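PDB 2JJ7: hemolysin II regulatory protein from Bacillus cereus, which probably binds DNA through an N-terminal helix-turn-helix domain, as a dimeric transcriptional regulator of the TetR family that controls hemolysin II. Local coordinates for residues N11-A16 with E52-E57; K17-E22 with Q31-E36; P69-K74 with F126-E131; A82-L87 with L172-I177. One frame throughout, in Å; residues are numbered along the deposited sequence. Where two conformers were deposited one is given.

Contact 1: N11-A16 with E52-E57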
loop_
_atom_site.group_PDB
_atom_site.type_symbol
_atom_site.label_atom_id
_atom_site.label_comp_id
_atom_site.label_asym_id
_atom_site.label_seq_id
_atom_site.Cartn_x
_atom_site.Cartn_y
_atom_site.Cartn_z
ATOM N N ASN B 11 22.521 18.327 14.465
ATOM C CA ASN B 11 21.291 19.055 14.736
ATOM C C ASN B 11 20.514 19.406 13.460
ATOM O O ASN B 11 19.288 19.247 13.418
ATOM C CB ASN B 11 21.567 20.311 15.573
ATOM C CG ASN B 11 21.904 19.979 17.013
ATOM O OD1 ASN B 11 21.778 18.833 17.443
ATOM N ND2 ASN B 11 22.336 20.979 17.766
ATOM N N ILE B 12 21.224 19.861 12.428
ATOM C CA ILE B 12 20.588 20.235 11.160
ATOM C C ILE B 12 19.999 19.021 10.436
ATOM O O ILE B 12 18.934 19.117 9.827
ATOM C CB ILE B 12 21.546 21.003 10.219
ATOM C CG1 ILE B 12 21.963 22.355 10.834
ATOM C CG2 ILE B 12 20.896 21.224 8.823
ATOM C CD1 ILE B 12 23.240 22.951 10.207
ATOM N N LEU B 13 20.698 17.888 10.507
ATOM C CA LEU B 13 20.227 16.657 9.888
ATOM C C LEU B 13 19.021 16.057 10.606
ATOM O O LEU B 13 18.090 15.585 9.949
ATOM C CB LEU B 13 21.360 15.639 9.760
ATOM C CG LEU B 13 22.385 15.982 8.667
ATOM C CD1 LEU B 13 23.554 15.001 8.663
ATOM C CD2 LEU B 13 21.729 16.054 7.291
ATOM N N LYS B 14 19.039 16.073 11.941
ATOM C CA LYS B 14 17.872 15.691 12.746
ATOM C C LYS B 14 16.667 16.533 12.332
ATOM O O LYS B 14 15.572 16.004 12.135
ATOM C CB LYS B 14 18.140 15.872 14.250
ATOM C CG LYS B 14 18.955 14.764 14.888
ATOM C CD LYS B 14 19.265 15.034 16.354
ATOM C CE LYS B 14 20.269 14.001 16.878
ATOM N NZ LYS B 14 20.282 13.861 18.364
ATOM N N ALA B 15 16.888 17.840 12.196
ATOM C CA ALA B 15 15.838 18.789 11.799
ATOM C C ALA B 15 15.289 18.485 10.414
ATOM O O ALA B 15 14.078 18.480 10.207
ATOM C CB ALA B 15 16.355 20.227 11.852
ATOM N N ALA B 16 16.198 18.250 9.475
ATOM C CA ALA B 16 15.854 18.008 8.088
ATOM C C ALA B 16 15.075 16.685 7.947
ATOM O O ALA B 16 14.065 16.637 7.265
ATOM C CB ALA B 16 17.095 18.006 7.248
ATOM N N GLU B 52 18.680 20.076 -1.649
ATOM C CA GLU B 52 18.933 18.864 -2.434
ATOM C C GLU B 52 20.008 18.004 -1.774
ATOM O O GLU B 52 19.819 16.805 -1.561
ATOM C CB GLU B 52 19.301 19.212 -3.878
ATOM C CG GLU B 52 19.866 18.054 -4.713
ATOM C CD GLU B 52 18.805 17.145 -5.315
ATOM O OE1 GLU B 52 18.230 16.328 -4.560
ATOM O OE2 GLU B 52 18.566 17.223 -6.546
ATOM N N ASN B 53 21.124 18.637 -1.429
ATOM C CA ASN B 53 22.241 17.951 -0.795
ATOM C C ASN B 53 21.906 17.534 0.639
ATOM O O ASN B 53 22.320 16.474 1.104
ATOM C CB ASN B 53 23.488 18.837 -0.823
ATOM C CG ASN B 53 24.688 18.157 -0.200
ATOM O OD1 ASN B 53 25.092 17.074 -0.637
ATOM N ND2 ASN B 53 25.253 18.773 0.845
ATOM N N LEU B 54 21.150 18.380 1.327
ATOM C CA LEU B 54 20.682 18.104 2.664
ATOM C C LEU B 54 19.806 16.843 2.676
ATOM O O LEU B 54 19.942 15.993 3.552
ATOM C CB LEU B 54 19.890 19.304 3.167
ATOM C CG LEU B 54 19.527 19.463 4.640
ATOM C CD1 LEU B 54 20.712 19.174 5.535
ATOM C CD2 LEU B 54 19.042 20.877 4.844
ATOM N N TYR B 55 18.918 16.740 1.691
ATOM C CA TYR B 55 18.096 15.550 1.467
ATOM C C TYR B 55 18.947 14.310 1.243
ATOM O O TYR B 55 18.710 13.287 1.871
ATOM C CB TYR B 55 17.210 15.784 0.264
ATOM C CG TYR B 55 16.151 14.732 0.005
ATOM C CD1 TYR B 55 16.253 13.902 -1.101
ATOM C CD2 TYR B 55 15.023 14.611 0.820
ATOM C CE1 TYR B 55 15.296 12.970 -1.387
ATOM C CE2 TYR B 55 14.036 13.654 0.538
ATOM C CZ TYR B 55 14.193 12.848 -0.578
ATOM O OH TYR B 55 13.273 11.915 -0.938
ATOM N N TYR B 56 19.940 14.416 0.359
ATOM C CA TYR B 56 20.887 13.325 0.137
ATOM C C TYR B 56 21.527 12.908 1.465
ATOM O O TYR B 56 21.581 11.719 1.778
ATOM C CB TYR B 56 21.983 13.711 -0.867
ATOM C CG TYR B 56 21.547 13.855 -2.319
ATOM C CD1 TYR B 56 20.321 13.369 -2.774
ATOM C CD2 TYR B 56 22.392 14.450 -3.246
ATOM C CE1 TYR B 56 19.948 13.506 -4.113
ATOM C CE2 TYR B 56 22.032 14.582 -4.569
ATOM C CZ TYR B 56 20.819 14.120 -5.003
ATOM O OH TYR B 56 20.498 14.273 -6.339
ATOM N N GLU B 57 21.986 13.883 2.245
ATOM C CA GLU B 57 22.641 13.605 3.515
ATOM C C GLU B 57 21.694 12.958 4.537
ATOM O O GLU B 57 22.132 12.183 5.389
ATOM C CB GLU B 57 23.276 14.876 4.084
ATOM C CG GLU B 57 24.491 15.379 3.317
ATOM C CD GLU B 57 25.614 14.353 3.224
ATOM O OE1 GLU B 57 25.894 13.657 4.221
ATOM O OE2 GLU B 57 26.213 14.241 2.141
#

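Contact 2: K17-E22 with Q31-E36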
loop_
_atom_site.group_PDB
_atom_site.type_symbol
_atom_site.label_atom_id
_atom_site.label_comp_id
_atom_site.label_asym_id
_atom_site.label_seq_id
_atom_site.Cartn_x
_atom_site.Cartn_y
_atom_site.Cartn_z
ATOM N N LYS B 17 15.551 15.623 8.596
ATOM C CA LYS B 17 14.795 14.361 8.691
ATOM C C LYS B 17 13.358 14.625 9.148
ATOM O O LYS B 17 12.405 14.185 8.501
ATOM C CB LYS B 17 15.477 13.401 9.678
ATOM C CG LYS B 17 14.800 12.041 9.833
ATOM C CD LYS B 17 15.335 11.266 11.033
ATOM C CE LYS B 17 15.104 9.784 10.858
ATOM N NZ LYS B 17 15.479 8.971 12.070
ATOM N N LYS B 18 13.215 15.352 10.259
ATOM C CA LYS B 18 11.913 15.671 10.828
ATOM C C LYS B 18 11.021 16.436 9.848
ATOM O O LYS B 18 9.873 16.055 9.616
ATOM C CB LYS B 18 12.065 16.483 12.119
ATOM C CG LYS B 18 10.724 16.724 12.825
ATOM C CD LYS B 18 10.834 17.664 14.008
ATOM C CE LYS B 18 9.467 17.905 14.627
ATOM N NZ LYS B 18 9.567 18.441 16.013
ATOM N N LYS B 19 11.567 17.501 9.270
ATOM C CA LYS B 19 10.806 18.404 8.412
ATOM C C LYS B 19 10.467 17.815 7.046
ATOM O O LYS B 19 9.318 17.884 6.611
ATOM C CB LYS B 19 11.524 19.753 8.294
ATOM C CG LYS B 19 11.386 20.627 9.546
ATOM C CD LYS B 19 9.980 21.232 9.595
ATOM C CE LYS B 19 9.613 21.714 10.976
ATOM N NZ LYS B 19 8.164 22.034 11.056
ATOM N N PHE B 20 11.459 17.231 6.379
ATOM C CA PHE B 20 11.214 16.425 5.177
ATOM C C PHE B 20 10.157 15.351 5.408
ATOM O O PHE B 20 9.298 15.142 4.558
ATOM C CB PHE B 20 12.494 15.743 4.697
ATOM C CG PHE B 20 13.414 16.638 3.909
ATOM C CD1 PHE B 20 12.937 17.387 2.833
ATOM C CD2 PHE B 20 14.770 16.694 4.215
ATOM C CE1 PHE B 20 13.799 18.215 2.092
ATOM C CE2 PHE B 20 15.644 17.513 3.474
ATOM C CZ PHE B 20 15.158 18.272 2.417
ATOM N N GLY B 21 10.230 14.665 6.547
ATOM C CA GLY B 21 9.265 13.605 6.883
ATOM C C GLY B 21 7.841 14.124 7.047
ATOM O O GLY B 21 6.876 13.443 6.704
ATOM N N GLU B 22 7.724 15.339 7.576
ATOM C CA GLU B 22 6.436 15.967 7.805
ATOM C C GLU B 22 5.775 16.478 6.529
ATOM O O GLU B 22 4.564 16.334 6.368
ATOM C CB GLU B 22 6.574 17.118 8.798
ATOM C CG GLU B 22 6.622 16.693 10.256
ATOM C CD GLU B 22 7.012 17.834 11.174
ATOM O OE1 GLU B 22 7.113 18.984 10.688
ATOM O OE2 GLU B 22 7.212 17.581 12.383
ATOM N N GLN B 31 14.920 27.114 5.026
ATOM C CA GLN B 31 14.532 28.079 6.065
ATOM C C GLN B 31 13.815 27.430 7.253
ATOM O O GLN B 31 14.142 27.707 8.407
ATOM C CB GLN B 31 13.674 29.210 5.466
ATOM C CG GLN B 31 14.437 30.179 4.551
ATOM C CD GLN B 31 14.841 29.566 3.201
ATOM O OE1 GLN B 31 14.333 28.517 2.797
ATOM N NE2 GLN B 31 15.764 30.227 2.505
ATOM N N GLU B 32 12.849 26.566 6.964
ATOM C CA GLU B 32 12.143 25.808 7.998
ATOM C C GLU B 32 13.042 24.800 8.723
ATOM O O GLU B 32 12.890 24.576 9.930
ATOM C CB GLU B 32 10.951 25.058 7.389
ATOM C CG GLU B 32 9.989 25.939 6.643
ATOM C CD GLU B 32 9.102 25.154 5.689
ATOM O OE1 GLU B 32 8.724 24.005 6.017
ATOM O OE2 GLU B 32 8.780 25.694 4.606
ATOM N N ILE B 33 13.942 24.164 7.973
ATOM C CA ILE B 33 14.927 23.248 8.549
ATOM C C ILE B 33 15.877 23.992 9.497
ATOM O O ILE B 33 16.121 23.541 10.625
ATOM C CB ILE B 33 15.693 22.480 7.441
ATOM C CG1 ILE B 33 14.724 21.538 6.704
ATOM C CG2 ILE B 33 16.865 21.693 8.022
ATOM C CD1 ILE B 33 15.328 20.819 5.488
ATOM N N ALA B 34 16.386 25.140 9.055
ATOM C CA ALA B 34 17.257 25.961 9.895
ATOM C C ALA B 34 16.542 26.355 11.169
ATOM O O ALA B 34 17.095 26.227 12.274
ATOM C CB ALA B 34 17.721 27.185 9.153
ATOM N N LYS B 35 15.302 26.817 11.004
ATOM C CA LYS B 35 14.466 27.244 12.122
ATOM C C LYS B 35 14.249 26.107 13.118
ATOM O O LYS B 35 14.362 26.309 14.332
ATOM C CB LYS B 35 13.126 27.790 11.611
ATOM C CG LYS B 35 12.219 28.337 12.693
ATOM C CD LYS B 35 10.964 28.965 12.106
ATOM C CE LYS B 35 10.361 29.961 13.084
ATOM N NZ LYS B 35 9.279 30.775 12.460
ATOM N N GLU B 36 13.957 24.912 12.600
ATOM C CA GLU B 36 13.761 23.729 13.445
ATOM C C GLU B 36 15.050 23.339 14.188
ATOM O O GLU B 36 15.007 22.994 15.374
ATOM C CB GLU B 36 13.200 22.562 12.618
ATOM C CG GLU B 36 13.148 21.203 13.350
ATOM C CD GLU B 36 12.194 21.159 14.540
ATOM O OE1 GLU B 36 11.153 21.859 14.525
ATOM O OE2 GLU B 36 12.484 20.394 15.487
#

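Contact 3: P69-K74 with F126-E131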
loop_
_atom_site.group_PDB
_atom_site.type_symbol
_atom_site.label_atom_id
_atom_site.label_comp_id
_atom_site.label_asym_id
_atom_site.label_seq_id
_atom_site.Cartn_x
_atom_site.Cartn_y
_atom_site.Cartn_z
ATOM N N PRO B 69 23.144 -7.500 2.311
ATOM C CA PRO B 69 23.525 -8.719 1.583
ATOM C C PRO B 69 22.326 -9.235 0.795
ATOM O O PRO B 69 21.202 -8.868 1.114
ATOM C CB PRO B 69 23.871 -9.711 2.705
ATOM C CG PRO B 69 23.102 -9.213 3.912
ATOM C CD PRO B 69 23.119 -7.708 3.774
ATOM N N ASN B 70 22.565 -10.048 -0.233
ATOM C CA ASN B 70 21.481 -10.675 -0.965
ATOM C C ASN B 70 20.810 -11.678 -0.043
ATOM O O ASN B 70 21.428 -12.678 0.325
ATOM C CB ASN B 70 22.022 -11.383 -2.211
ATOM C CG ASN B 70 20.919 -11.879 -3.118
ATOM O OD1 ASN B 70 20.555 -13.057 -3.087
ATOM N ND2 ASN B 70 20.361 -10.975 -3.925
ATOM N N PHE B 71 19.565 -11.415 0.349
ATOM C CA PHE B 71 18.894 -12.293 1.313
ATOM C C PHE B 71 18.632 -13.723 0.850
ATOM O O PHE B 71 18.631 -14.635 1.685
ATOM C CB PHE B 71 17.619 -11.664 1.873
ATOM C CG PHE B 71 17.874 -10.441 2.710
ATOM C CD1 PHE B 71 18.560 -10.534 3.915
ATOM C CD2 PHE B 71 17.443 -9.192 2.286
ATOM C CE1 PHE B 71 18.811 -9.384 4.690
ATOM C CE2 PHE B 71 17.690 -8.039 3.060
ATOM C CZ PHE B 71 18.378 -8.148 4.258
ATOM N N LEU B 72 18.417 -13.923 -0.456
ATOM C CA LEU B 72 18.226 -15.272 -1.016
ATOM C C LEU B 72 19.484 -16.117 -0.886
ATOM O O LEU B 72 19.423 -17.274 -0.469
ATOM C CB LEU B 72 17.780 -15.231 -2.487
ATOM C CG LEU B 72 16.309 -15.085 -2.872
ATOM C CD1 LEU B 72 16.158 -15.055 -4.388
ATOM C CD2 LEU B 72 15.473 -16.217 -2.290
ATOM N N GLU B 73 20.622 -15.551 -1.263
ATOM C CA GLU B 73 21.899 -16.240 -1.097
ATOM C C GLU B 73 22.249 -16.449 0.381
ATOM O O GLU B 73 22.640 -17.547 0.773
ATOM C CB GLU B 73 23.031 -15.492 -1.805
ATOM C CG GLU B 73 22.856 -15.430 -3.315
ATOM C CD GLU B 73 23.965 -14.666 -4.017
ATOM O OE1 GLU B 73 24.397 -13.601 -3.518
ATOM O OE2 GLU B 73 24.400 -15.139 -5.087
ATOM N N LYS B 74 22.099 -15.409 1.200
ATOM C CA LYS B 74 22.358 -15.546 2.634
ATOM C C LYS B 74 21.501 -16.670 3.272
ATOM O O LYS B 74 21.934 -17.359 4.199
ATOM C CB LYS B 74 22.140 -14.212 3.354
ATOM C CG LYS B 74 22.545 -14.268 4.806
ATOM C CD LYS B 74 22.323 -12.954 5.532
ATOM C CE LYS B 74 22.476 -13.194 7.021
ATOM N NZ LYS B 74 22.363 -11.952 7.803
ATOM N N PHE B 126 15.963 -2.419 -0.823
ATOM C CA PHE B 126 14.525 -2.668 -0.762
ATOM C C PHE B 126 14.028 -3.394 -2.023
ATOM O O PHE B 126 13.106 -4.209 -1.959
ATOM C CB PHE B 126 13.754 -1.350 -0.522
ATOM C CG PHE B 126 12.344 -1.560 -0.019
ATOM C CD1 PHE B 126 11.263 -1.488 -0.890
ATOM C CD2 PHE B 126 12.098 -1.860 1.328
ATOM C CE1 PHE B 126 9.951 -1.705 -0.432
ATOM C CE2 PHE B 126 10.779 -2.066 1.806
ATOM C CZ PHE B 126 9.705 -1.985 0.929
ATOM N N GLU B 127 14.647 -3.095 -3.162
ATOM C CA GLU B 127 14.304 -3.733 -4.450
ATOM C C GLU B 127 14.632 -5.242 -4.550
ATOM O O GLU B 127 14.345 -5.876 -5.564
ATOM C CB GLU B 127 14.950 -2.978 -5.602
ATOM C CG GLU B 127 14.111 -1.792 -6.039
ATOM C CD GLU B 127 14.761 -0.953 -7.113
ATOM O OE1 GLU B 127 15.891 -1.274 -7.537
ATOM O OE2 GLU B 127 14.133 0.045 -7.529
ATOM N N GLN B 128 15.230 -5.807 -3.503
ATOM C CA GLN B 128 15.468 -7.250 -3.464
ATOM C C GLN B 128 14.151 -8.019 -3.389
ATOM O O GLN B 128 14.111 -9.198 -3.704
ATOM C CB GLN B 128 16.317 -7.641 -2.267
ATOM C CG GLN B 128 17.804 -7.497 -2.447
ATOM C CD GLN B 128 18.554 -8.157 -1.310
ATOM O OE1 GLN B 128 18.307 -9.323 -0.986
ATOM N NE2 GLN B 128 19.463 -7.419 -0.684
ATOM N N LEU B 129 13.083 -7.348 -2.968
ATOM C CA LEU B 129 11.793 -7.999 -2.773
ATOM C C LEU B 129 11.303 -8.832 -3.960
ATOM O O LEU B 129 10.885 -9.976 -3.786
ATOM C CB LEU B 129 10.745 -6.957 -2.399
ATOM C CG LEU B 129 9.339 -7.475 -2.113
ATOM C CD1 LEU B 129 9.356 -8.559 -0.990
ATOM C CD2 LEU B 129 8.422 -6.278 -1.789
ATOM N N LYS B 130 11.335 -8.246 -5.156
ATOM C CA LYS B 130 10.932 -8.948 -6.379
ATOM C C LYS B 130 11.538 -10.341 -6.505
ATOM O O LYS B 130 10.800 -11.311 -6.678
ATOM C CB LYS B 130 11.259 -8.139 -7.640
ATOM C CG LYS B 130 10.709 -8.807 -8.907
ATOM C CD LYS B 130 10.799 -7.910 -10.125
ATOM C CE LYS B 130 10.127 -8.571 -11.329
ATOM N NZ LYS B 130 10.453 -7.904 -12.628
ATOM N N GLU B 131 12.867 -10.446 -6.425
ATOM C CA GLU B 131 13.513 -11.757 -6.610
ATOM C C GLU B 131 13.138 -12.763 -5.513
ATOM O O GLU B 131 12.977 -13.930 -5.792
ATOM C CB GLU B 131 15.030 -11.652 -6.798
ATOM C CG GLU B 131 15.819 -11.203 -5.581
ATOM C CD GLU B 131 17.309 -11.516 -5.722
ATOM O OE1 GLU B 131 17.768 -11.740 -6.854
ATOM O OE2 GLU B 131 18.021 -11.549 -4.701
HETATM O O HOH W 1 17.479 -11.612 -2.219
#

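Contact 4: A82-L87 with L172-I177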
loop_
_atom_site.group_PDB
_atom_site.type_symbol
_atom_site.label_atom_id
_atom_site.label_comp_id
_atom_site.label_asym_id
_atom_site.label_seq_id
_atom_site.Cartn_x
_atom_site.Cartn_y
_atom_site.Cartn_z
ATOM N N ALA B 82 14.423 -16.064 3.618
ATOM C CA ALA B 82 14.902 -14.848 2.966
ATOM C C ALA B 82 13.903 -13.720 3.186
ATOM O O ALA B 82 14.283 -12.624 3.591
ATOM C CB ALA B 82 15.125 -15.075 1.487
ATOM N N LEU B 83 12.624 -13.990 2.945
ATOM C CA LEU B 83 11.605 -12.956 3.114
ATOM C C LEU B 83 11.454 -12.493 4.575
ATOM O O LEU B 83 11.268 -11.290 4.840
ATOM C CB LEU B 83 10.261 -13.413 2.545
ATOM C CG LEU B 83 9.149 -12.359 2.513
ATOM C CD1 LEU B 83 9.507 -11.206 1.596
ATOM C CD2 LEU B 83 7.850 -13.004 2.090
ATOM N N ARG B 84 11.505 -13.437 5.512
ATOM C CA ARG B 84 11.437 -13.079 6.926
ATOM C C ARG B 84 12.579 -12.128 7.284
ATOM O O ARG B 84 12.363 -11.142 7.983
ATOM C CB ARG B 84 11.422 -14.312 7.845
ATOM C CG ARG B 84 11.004 -13.982 9.278
ATOM C CD ARG B 84 10.612 -15.199 10.105
ATOM N NE ARG B 84 9.269 -15.709 9.814
ATOM C CZ ARG B 84 8.146 -15.266 10.381
ATOM N NH1 ARG B 84 8.188 -14.284 11.265
ATOM N NH2 ARG B 84 6.973 -15.810 10.064
ATOM N N GLU B 85 13.778 -12.396 6.773
ATOM C CA GLU B 85 14.923 -11.556 7.097
ATOM C C GLU B 85 14.783 -10.188 6.471
ATOM O O GLU B 85 14.997 -9.162 7.141
ATOM C CB GLU B 85 16.250 -12.190 6.674
ATOM C CG GLU B 85 17.450 -11.402 7.217
ATOM C CD GLU B 85 18.763 -12.159 7.146
ATOM O OE1 GLU B 85 18.859 -13.153 6.403
ATOM O OE2 GLU B 85 19.711 -11.756 7.844
ATOM N N TYR B 86 14.431 -10.179 5.189
ATOM C CA TYR B 86 14.191 -8.944 4.469
ATOM C C TYR B 86 13.175 -8.074 5.231
ATOM O O TYR B 86 13.433 -6.898 5.517
ATOM C CB TYR B 86 13.682 -9.265 3.064
ATOM C CG TYR B 86 13.139 -8.087 2.292
ATOM C CD1 TYR B 86 11.818 -7.655 2.463
ATOM C CD2 TYR B 86 13.936 -7.404 1.378
ATOM C CE1 TYR B 86 11.325 -6.575 1.753
ATOM C CE2 TYR B 86 13.439 -6.328 0.668
ATOM C CZ TYR B 86 12.141 -5.917 0.860
ATOM O OH TYR B 86 11.648 -4.844 0.136
ATOM N N LEU B 87 12.022 -8.662 5.542
ATOM C CA LEU B 87 10.938 -7.946 6.207
ATOM C C LEU B 87 11.305 -7.489 7.617
ATOM O O LEU B 87 10.856 -6.427 8.057
ATOM C CB LEU B 87 9.670 -8.818 6.273
ATOM C CG LEU B 87 8.950 -9.129 4.955
ATOM C CD1 LEU B 87 7.765 -10.058 5.198
ATOM C CD2 LEU B 87 8.507 -7.872 4.238
ATOM N N LEU B 172 3.658 -8.132 11.898
ATOM C CA LEU B 172 3.523 -7.645 10.537
ATOM C C LEU B 172 4.291 -8.559 9.583
ATOM O O LEU B 172 3.745 -8.972 8.562
ATOM C CB LEU B 172 3.987 -6.182 10.412
ATOM C CG LEU B 172 3.819 -5.534 9.032
ATOM C CD1 LEU B 172 2.362 -5.667 8.505
ATOM C CD2 LEU B 172 4.278 -4.082 9.060
ATOM N N VAL B 173 5.534 -8.887 9.947
ATOM C CA VAL B 173 6.386 -9.809 9.184
ATOM C C VAL B 173 5.689 -11.169 9.012
ATOM O O VAL B 173 5.539 -11.642 7.890
ATOM C CB VAL B 173 7.797 -9.970 9.832
ATOM C CG1 VAL B 173 8.618 -11.073 9.122
ATOM C CG2 VAL B 173 8.571 -8.633 9.801
ATOM N N SER B 174 5.245 -11.762 10.125
ATOM C CA SER B 174 4.502 -13.034 10.116
ATOM C C SER B 174 3.238 -12.999 9.276
ATOM O O SER B 174 2.967 -13.940 8.529
ATOM C CB SER B 174 4.130 -13.458 11.534
ATOM O OG SER B 174 5.270 -13.953 12.189
ATOM N N ARG B 175 2.459 -11.927 9.416
ATOM C CA ARG B 175 1.188 -11.807 8.710
ATOM C C ARG B 175 1.389 -11.600 7.205
ATOM O O ARG B 175 0.595 -12.085 6.394
ATOM C CB ARG B 175 0.335 -10.684 9.300
ATOM C CG ARG B 175 -0.152 -10.946 10.714
ATOM C CD ARG B 175 -1.351 -10.050 11.067
ATOM N NE ARG B 175 -2.605 -10.581 10.525
ATOM C CZ ARG B 175 -3.619 -11.034 11.257
ATOM N NH1 ARG B 175 -4.701 -11.509 10.657
ATOM N NH2 ARG B 175 -3.561 -11.008 12.585
ATOM N N ILE B 176 2.447 -10.880 6.832
ATOM C CA ILE B 176 2.766 -10.718 5.413
ATOM C C ILE B 176 3.099 -12.081 4.773
ATOM O O ILE B 176 2.572 -12.426 3.717
ATOM C CB ILE B 176 3.887 -9.685 5.188
ATOM C CG1 ILE B 176 3.358 -8.269 5.439
ATOM C CG2 ILE B 176 4.461 -9.819 3.770
ATOM C CD1 ILE B 176 4.457 -7.167 5.453
ATOM N N ILE B 177 3.945 -12.852 5.440
ATOM C CA ILE B 177 4.352 -14.162 4.967
ATOM C C ILE B 177 3.151 -15.114 4.901
ATOM O O ILE B 177 2.978 -15.821 3.908
ATOM C CB ILE B 177 5.478 -14.735 5.867
ATOM C CG1 ILE B 177 6.735 -13.843 5.780
ATOM C CG2 ILE B 177 5.772 -16.224 5.509
ATOM C CD1 ILE B 177 7.857 -14.223 6.738
#

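Contact 1: N11-A16 with E52-E57
Ala16 and Leu54 mark the closest backbone approach, 7.3 Å from CA to CA, where the short helical segments 11-16 and 52-57 pass almost at right angles (91°) with their axes 9.9 Å apart. No hydrogen bond or charge pair links them, so the evidence for the contact is entirely apolar. Leu54 carries most of it. Its CG lies trans to the backbone N (chi1 -166°), which sends the branched end out towards the other helix. There Leu54 CD1 comes within 3.7 Å of Leu13 CD2 and 3.9 Å of Ile12 CG2, while Leu54 CG sits 3.9 Å from the CB of Ala16. The three partners thus meet one leucine from different directions: Ile12 crosses it at about a right angle, Leu13 runs past it the opposite way, and Ala16 directs its CB toward the leucine, near its branch carbon. Leu13 CD2 also reaches Glu57, touching its CB at 3.8 Å, so that the aliphatic root of the glutamate, and not its carboxylate, packs here. Phe48 of helix 41-48 borders Ile12, Leu13, Leu54 and Glu57, and Ile33 of helix 30-37 reaches both Ala16 and Leu54. Leucine and isoleucine from several helices converging on a perpendicular crossing are consistent with the hydrophobic core of a TetR-type DNA-binding domain, in which helix 5-23 packs on helix 51-62, which leads on to the C-terminal domain.

Contact 2: K17-E22 with Q31-E36
Lys19 and Ile33 stand at the closest backbone approach, 6.4 Å between their CA atoms, where segments 17-22 and 31-36 run obliquely antiparallel, 133° between their directions; here helix 5-23 packs on helix 30-37, part of the predicted helix-turn-helix motif. The apolar part lies on the buried side. Ile33 CD1 rests over one face of the Phe20 ring, 4.2 Å from its centroid and 25° off the normal, a CH-pi contact displaced towards the CE2-CZ side of the rim. Beside it, Lys19 CB packs on Ile33 CG1 at 4.0 Å. Charges lie further out. Glu36, bent at chi2, brings its carboxylate against the extended chain of Lys18, which crosses it at about a right angle; the salt bridge from Lys18 NZ to Glu36 OE2 is long, 3.5 Å, with Lys18 CD equally near. Lys19 curls at chi2 (-75°) into a salt bridge within helix 5-23, its NZ 3.2 Å from Glu22 OE1 on the syn lone pair. Glu32 forms a salt bridge with Arg23. The helices are therefore joined by an apolar seam, with lysines acting largely through methylenes, and the single long salt bridge at its margin probably adds attraction more than orientation.

Contact 3: P69-K74 with F126-E131
Gln128 crosses Phe71 at about a right angle, its amide OE1 3.4 Å from Phe71 CD2 and the two planes 30° apart. The backbone of segment 69-74 uses both ends of that amide. Gln128 OE1 accepts from Phe71 N at 2.8 Å, nearly straight and on a lone pair in the carbonyl plane, while NE2 donates to Pro69 O at 2.9 Å from above the carbonyl plane. Together they fix the rotation of the amide and settle which end is oxygen. Pro69 O itself lies over the centre of one face of the Phe71 ring. Asn70 divides its own amide similarly: OD1 accepts from Glu73 N at 3.1 Å, which leaves ND2 to meet Glu131 OE2 on the syn side of a carboxylate turned 90° to it; the 2.5 Å refined between ND2 and OE2 is doubtfully short. Glu131 (chi1 68°) wedges its CG between backbone N and carbonyl carbon, and its stem runs past Leu72, whose CD1 is 4.0 Å from Glu131 CG. A water ties the group together, accepting from Leu72 N and donating to Gln128 OE1 and, over a doubtfully short distance, Glu131 OE2. The cluster is a helix start, N-capped by Asn70, held against the turn leading into helix 129-138: the first amides of helix 71-74, Phe71 N, Leu72 N and Glu73 N, are met by a glutamine, a water and the capping asparagine.

Contact 4: A82-L87 with L172-I177
Within the helical C-terminal domain, helix 79-96 packs on helix 169-181 through Leu87 and Val173, whose CA atoms lie 5.7 Å apart. Val173 CG2 presses on Leu87 CB at 3.7 Å and on the carbonyl O of Leu87 at 3.6 Å. Leu87 CD1 touches two isoleucines, 3.6 Å from Ile176 CG2 and 4.0 Å from Ile177 CG1; one turn earlier the Leu83 side chain runs past Ile177, CD2 meeting CG1. The segments run roughly antiparallel at 141°, as neighbours in the TetR-type bundle; Ile154 of helix 147-158 touches both Leu87 and Ile176, and Leu172 and Arg175 of helix 169-181 pack on Phe163 of the second subunit. At the margin Arg84, bent at chi3 (-78°) in one of two deposited conformers, has Ile177 CD1 over one face of its guanidinium, 3.4 Å above the plane and toward the rim. In this conformer Arg84 NH1 and NH2 donate in plane to Ser174 OG, at 3.1 and 3.3 Å; a weak bond joins that oxygen to Ala170 O.

How the contacts relate
Contacts 1 and 2 share helix 5-23 and lie 8 Å apart between centres, touching where Ala16 CB meets Ile33 CD1 at 3.8 Å. Contacts 3 and 4 form a second pair 12 Å apart, joined by a salt bridge from Lys74 NZ to Glu85 OE2, 2.7 Å, and a probable hydrogen bond between Tyr86 OH and Phe126 O. Some 28 to 33 Å separates the centres of one pair from the other, across the chain's centre. Contacts 1 and 4 are buried and mainly aliphatic, though contact 4 adds an arginine–serine grip at its margin; contacts 2 and 3 are partly buried, the former edged by ion pairs, the latter governed by hydrogen bonds to a helix start.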